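Long-range contacts in Csc2 (Thermofilum pendens, PDB 4TXD), which probably binds CRISPR RNA as the Cas7-family subunit of a type I-D CRISPR interference complex, and carries a bound zinc ion: residues G130-L135 and S350-A355; F137-E142 and E180-K185. All blocks are in the same frame, centred on the assembly; numbering follows the deposited sequence.

The two contacts sit side by side at one end of the molecule, their centres about 11 Å apart and about 22 and 25 Å from the centre of the chain. Contact 1 joins the last turn of helix 118-134 to the middle of helix 343-365, 215 residues on. Contact 2 lies within that span and ties the loop just after helix 118-134 to the loop between strands 176-178 and 191-193. They meet directly through Leu-135 and Asn-183, and Phe-137 N probably donates to Ala-132 O. Both lie outside the seven-stranded antiparallel sheet and adjoin the segment carrying the zinc ligands Cys-146, Asp-165, Cys-168 and Cys-171. Helix 343-365 serves both, since Phe-137 of contact 2 also packs on it.

Contact 1 (G130-L135 and S350-A355); sequences GKAKDL and SSIDFA
Ile-352 reaches across from helix 343-365 and fits against the last turn of helix 118-134, in a helix-helix packing beside the zinc-bearing part of this RRM-type Cas7 protein. Its side chain is the centre of the contact, and its two branches do different work. CG1 stands anti to the backbone N (chi1 -163°) and aims the longer arm at the facing helix, where the chain turns at chi2 (71°) and brings CD1 to 3.8 Å from Ala-132 CB. The same methyl lies 4.0 Å from Ala-132 N, so it rests on backbone as well as on the small side chain.

Lys-131 is directed at helix 343-365, its aliphatic chain crossing that of Ile-352 at a slant. Lys-131 CG touches Ile-352 CG1 at 3.8 Å, and further out Lys-131 NZ passes 4.1 Å from Ile-352 CG2. With chi1 at 176° the lysine chain leaves its backbone pointing at the isoleucine, stays nearly straight, and bends only at chi4, where the ammonium forms a salt bridge with Glu-356, one turn beyond Asp-353. Methylenes thus shield the apolar centre while the charge is carried to the partly exposed margin.

On one flank of helix 343-365, Ser-351 OG is hydrogen-bonded to Phe-167 O and Thr-172 OG1, which ties the helix to the zinc-ligand segment; the side chain of Ile-352 is about 8 Å from that of Cys-168. On the other, Asp-353 forms salt bridges with Arg-45 and Lys-357.

Leu-135, just past the helix end, closes the packing with one branch. Its CD1 approaches Ile-352 CD1 at 4.5 Å and lies 4.4 Å from the carbonyl carbon of Ala-355.

Contact 2 (F137-E142 and E180-K185); sequences FKKVSE and EQHNEK
Asn-183 lays its amide nitrogen over the middle of the Phe-137 ring: ND2 sits 3.3 Å above the ring plane, and the amide is turned 74° from it. CG of the asparagine is anti to the backbone N (chi1 -170°), which carries the amide out over the ring. Two bonds fix that amide. ND2 is hydrogen-bonded to Leu-135 O, and OD1 accepts from Lys-185 N in the carbonyl plane at 2.8 Å, closing an Asx turn. The ring also meets Phe-167, and Met-358 and Val-359 on helix 343-365. Were Phe-137 cut back to an alanine, the Asn-183 amide would probably lose the ring face beneath ND2, and a gap would be likely to open against that helix.

The backbones of Phe-137 and Asn-183 form a single beta bridge, beside which Lys-138 N donates to His-182 O at 2.9 Å; that oxygen also accepts a hydrogen bond from a water that in turn accepts from Lys-139 N. The Lys-138 chain runs fully extended, CD 3.4 Å from Gln-181 O, until NZ donates to Glu-180 O at 2.7 Å; a second water links NZ to Glu-180 OE2. Lys-139 instead folds back, NZ coming obliquely to within 4.0 Å of His-182 CD2 and bonding to Met-164 O near the zinc site. The contact thus pairs a more exposed edge, where both ammonium groups bond main-chain oxygens, with buried amide-on-ring packing.

Contact 1 (G130-L135 and S350-A355)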
# COMPACT_ATOMS: atom_id res chain seq x y z
N GLY A 130 16.86 2.27 19.69
CA GLY A 130 18.09 2.89 20.10
C GLY A 130 18.87 3.45 18.93
O GLY A 130 19.42 4.51 19.01
N LYS A 131 18.91 2.70 17.85
CA LYS A 131 19.57 3.13 16.66
C LYS A 131 18.92 4.37 16.06
O LYS A 131 19.58 5.23 15.59
CB LYS A 131 19.61 2.02 15.66
CG LYS A 131 20.20 2.45 14.35
CD LYS A 131 20.87 1.29 13.66
CE LYS A 131 21.30 1.65 12.24
NZ LYS A 131 21.12 0.53 11.29
N ALA A 132 17.61 4.44 16.13
CA ALA A 132 16.88 5.60 15.71
C ALA A 132 17.20 6.82 16.55
O ALA A 132 17.31 7.89 16.05
CB ALA A 132 15.40 5.33 15.73
N LYS A 133 17.35 6.62 17.85
CA LYS A 133 17.75 7.69 18.74
C LYS A 133 19.11 8.24 18.36
O LYS A 133 19.30 9.41 18.29
CB LYS A 133 17.80 7.19 20.17
CG LYS A 133 18.09 8.28 21.17
CD LYS A 133 17.77 7.89 22.60
CE LYS A 133 18.16 8.98 23.58
NZ LYS A 133 18.62 8.44 24.87
N ASP A 134 20.05 7.35 18.12
CA ASP A 134 21.39 7.74 17.68
C ASP A 134 21.35 8.51 16.37
O ASP A 134 22.23 9.32 16.09
CB ASP A 134 22.29 6.51 17.49
CG ASP A 134 22.58 5.77 18.80
OD1 ASP A 134 22.31 6.32 19.89
OD2 ASP A 134 23.10 4.63 18.72
N LEU A 135 20.33 8.29 15.57
CA LEU A 135 20.24 8.92 14.27
C LEU A 135 19.50 10.24 14.33
O LEU A 135 19.27 10.85 13.33
CB LEU A 135 19.54 8.01 13.29
CG LEU A 135 20.29 6.78 12.85
CD1 LEU A 135 19.35 5.83 12.15
CD2 LEU A 135 21.44 7.15 11.96
N SER A 350 15.24 -3.58 7.86
CA SER A 350 15.26 -2.88 6.58
C SER A 350 14.83 -1.41 6.72
O SER A 350 15.36 -0.52 6.04
CB SER A 350 14.34 -3.59 5.58
OG SER A 350 14.58 -3.14 4.27
N SER A 351 13.90 -1.14 7.60
CA SER A 351 13.38 0.19 7.73
C SER A 351 14.40 1.09 8.40
O SER A 351 14.60 2.18 7.98
CB SER A 351 12.09 0.22 8.51
OG SER A 351 11.43 1.44 8.44
N ILE A 352 15.02 0.59 9.45
CA ILE A 352 15.99 1.39 10.16
C ILE A 352 17.21 1.59 9.27
O ILE A 352 17.82 2.60 9.33
CB ILE A 352 16.32 0.79 11.53
CG1 ILE A 352 16.98 1.82 12.41
CG2 ILE A 352 17.15 -0.45 11.37
CD1 ILE A 352 16.03 2.88 12.85
N ASP A 353 17.48 0.64 8.41
CA ASP A 353 18.53 0.77 7.45
C ASP A 353 18.26 1.94 6.50
O ASP A 353 19.10 2.77 6.30
CB ASP A 353 18.69 -0.50 6.66
CG ASP A 353 19.83 -0.46 5.71
OD1 ASP A 353 20.94 -0.18 6.13
OD2 ASP A 353 19.62 -0.71 4.55
N PHE A 354 17.07 1.96 5.93
CA PHE A 354 16.65 3.07 5.10
C PHE A 354 16.77 4.42 5.82
O PHE A 354 17.25 5.36 5.28
CB PHE A 354 15.22 2.86 4.63
CG PHE A 354 14.75 3.89 3.65
CD1 PHE A 354 14.89 3.70 2.32
CD2 PHE A 354 14.16 5.03 4.09
CE1 PHE A 354 14.45 4.62 1.44
CE2 PHE A 354 13.72 5.96 3.21
CZ PHE A 354 13.87 5.75 1.88
N ALA A 355 16.30 4.46 7.04
CA ALA A 355 16.30 5.68 7.78
C ALA A 355 17.72 6.18 8.04
O ALA A 355 17.99 7.34 7.95
CB ALA A 355 15.57 5.49 9.08

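Contact 2 (F137-E142 and E180-K185)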
# COMPACT_ATOMS: atom_id res chain seq x y z
N PHE A 137 16.39 10.80 15.66
CA PHE A 137 14.95 10.75 15.75
C PHE A 137 14.41 10.99 17.15
O PHE A 137 15.00 10.58 18.10
CB PHE A 137 14.43 9.45 15.15
CG PHE A 137 14.63 9.34 13.68
CD1 PHE A 137 13.73 9.88 12.81
CD2 PHE A 137 15.70 8.69 13.18
CE1 PHE A 137 13.92 9.79 11.48
CE2 PHE A 137 15.89 8.59 11.85
CZ PHE A 137 15.00 9.14 10.99
N LYS A 138 13.28 11.65 17.24
CA LYS A 138 12.74 12.11 18.51
C LYS A 138 11.66 11.19 19.07
O LYS A 138 11.54 11.06 20.29
CB LYS A 138 12.17 13.52 18.36
CG LYS A 138 13.24 14.59 18.18
CD LYS A 138 12.62 15.98 18.15
CE LYS A 138 13.70 17.03 17.97
NZ LYS A 138 13.10 18.39 17.85
N LYS A 139 10.90 10.55 18.22
CA LYS A 139 9.87 9.65 18.70
C LYS A 139 10.44 8.29 19.05
O LYS A 139 10.23 7.34 18.37
CB LYS A 139 8.78 9.53 17.67
CG LYS A 139 7.80 10.68 17.74
CD LYS A 139 8.30 11.98 17.14
CE LYS A 139 7.25 13.08 17.18
NZ LYS A 139 6.30 13.00 16.06
N VAL A 140 11.19 8.24 20.13
CA VAL A 140 11.91 7.04 20.46
C VAL A 140 11.59 6.47 21.83
O VAL A 140 12.47 6.05 22.53
CB VAL A 140 13.41 7.25 20.29
CG1 VAL A 140 13.71 7.50 18.83
CG2 VAL A 140 13.86 8.42 21.10
N SER A 141 10.32 6.43 22.18
CA SER A 141 9.92 5.78 23.41
C SER A 141 10.16 4.29 23.30
O SER A 141 10.07 3.73 22.24
CB SER A 141 8.46 6.04 23.69
OG SER A 141 7.96 5.15 24.63
N GLU A 142 10.49 3.64 24.40
CA GLU A 142 10.68 2.20 24.39
C GLU A 142 9.38 1.48 24.13
O GLU A 142 9.37 0.39 23.65
CB GLU A 142 11.30 1.72 25.69
CG GLU A 142 12.73 2.16 25.90
CD GLU A 142 13.36 1.56 27.16
OE1 GLU A 142 12.63 0.98 27.97
OE2 GLU A 142 14.57 1.69 27.32
N GLU A 180 12.05 19.15 11.85
CA GLU A 180 12.80 19.14 13.10
C GLU A 180 11.97 18.52 14.23
O GLU A 180 12.52 18.10 15.25
CB GLU A 180 13.23 20.56 13.48
CG GLU A 180 14.27 20.60 14.58
CD GLU A 180 14.63 22.02 14.98
OE1 GLU A 180 14.05 22.97 14.40
OE2 GLU A 180 15.49 22.18 15.87
N GLN A 181 10.66 18.47 14.06
CA GLN A 181 9.82 17.80 15.05
C GLN A 181 10.08 16.30 15.10
O GLN A 181 9.89 15.65 16.14
CB GLN A 181 8.35 18.07 14.76
CG GLN A 181 7.99 19.54 14.89
CD GLN A 181 6.54 19.75 15.26
OE1 GLN A 181 5.91 18.90 15.89
NE2 GLN A 181 5.99 20.90 14.87
N HIS A 182 10.56 15.74 14.00
CA HIS A 182 10.79 14.30 13.92
C HIS A 182 12.22 13.93 14.21
O HIS A 182 12.49 12.88 14.77
CB HIS A 182 10.37 13.78 12.55
CG HIS A 182 8.98 14.16 12.17
ND1 HIS A 182 8.68 15.33 11.51
CD2 HIS A 182 7.79 13.56 12.43
CE1 HIS A 182 7.37 15.42 11.35
NE2 HIS A 182 6.81 14.36 11.90
N ASN A 183 13.13 14.80 13.82
CA ASN A 183 14.54 14.49 13.93
C ASN A 183 15.30 15.78 14.26
O ASN A 183 15.14 16.79 13.58
CB ASN A 183 15.05 13.84 12.64
CG ASN A 183 16.45 13.29 12.78
OD1 ASN A 183 17.38 14.02 13.12
ND2 ASN A 183 16.62 11.98 12.52
N GLU A 184 16.11 15.73 15.31
CA GLU A 184 16.82 16.91 15.80
C GLU A 184 17.87 17.41 14.82
O GLU A 184 18.32 18.55 14.92
CB GLU A 184 17.48 16.61 17.16
CG GLU A 184 18.57 15.55 17.08
CD GLU A 184 19.19 15.22 18.43
OE1 GLU A 184 18.65 15.67 19.46
OE2 GLU A 184 20.21 14.50 18.45
N LYS A 185 18.26 16.56 13.87
CA LYS A 185 19.20 16.97 12.82
C LYS A 185 18.54 17.75 11.68
O LYS A 185 19.23 18.21 10.76
CB LYS A 185 19.91 15.75 12.24
CG LYS A 185 20.69 14.90 13.26
CD LYS A 185 21.19 13.62 12.59
CE LYS A 185 21.91 12.71 13.56
NZ LYS A 185 23.22 13.28 14.00
O HOH W 1 15.35 19.80 18.06
O HOH W 2 10.98 10.54 15.37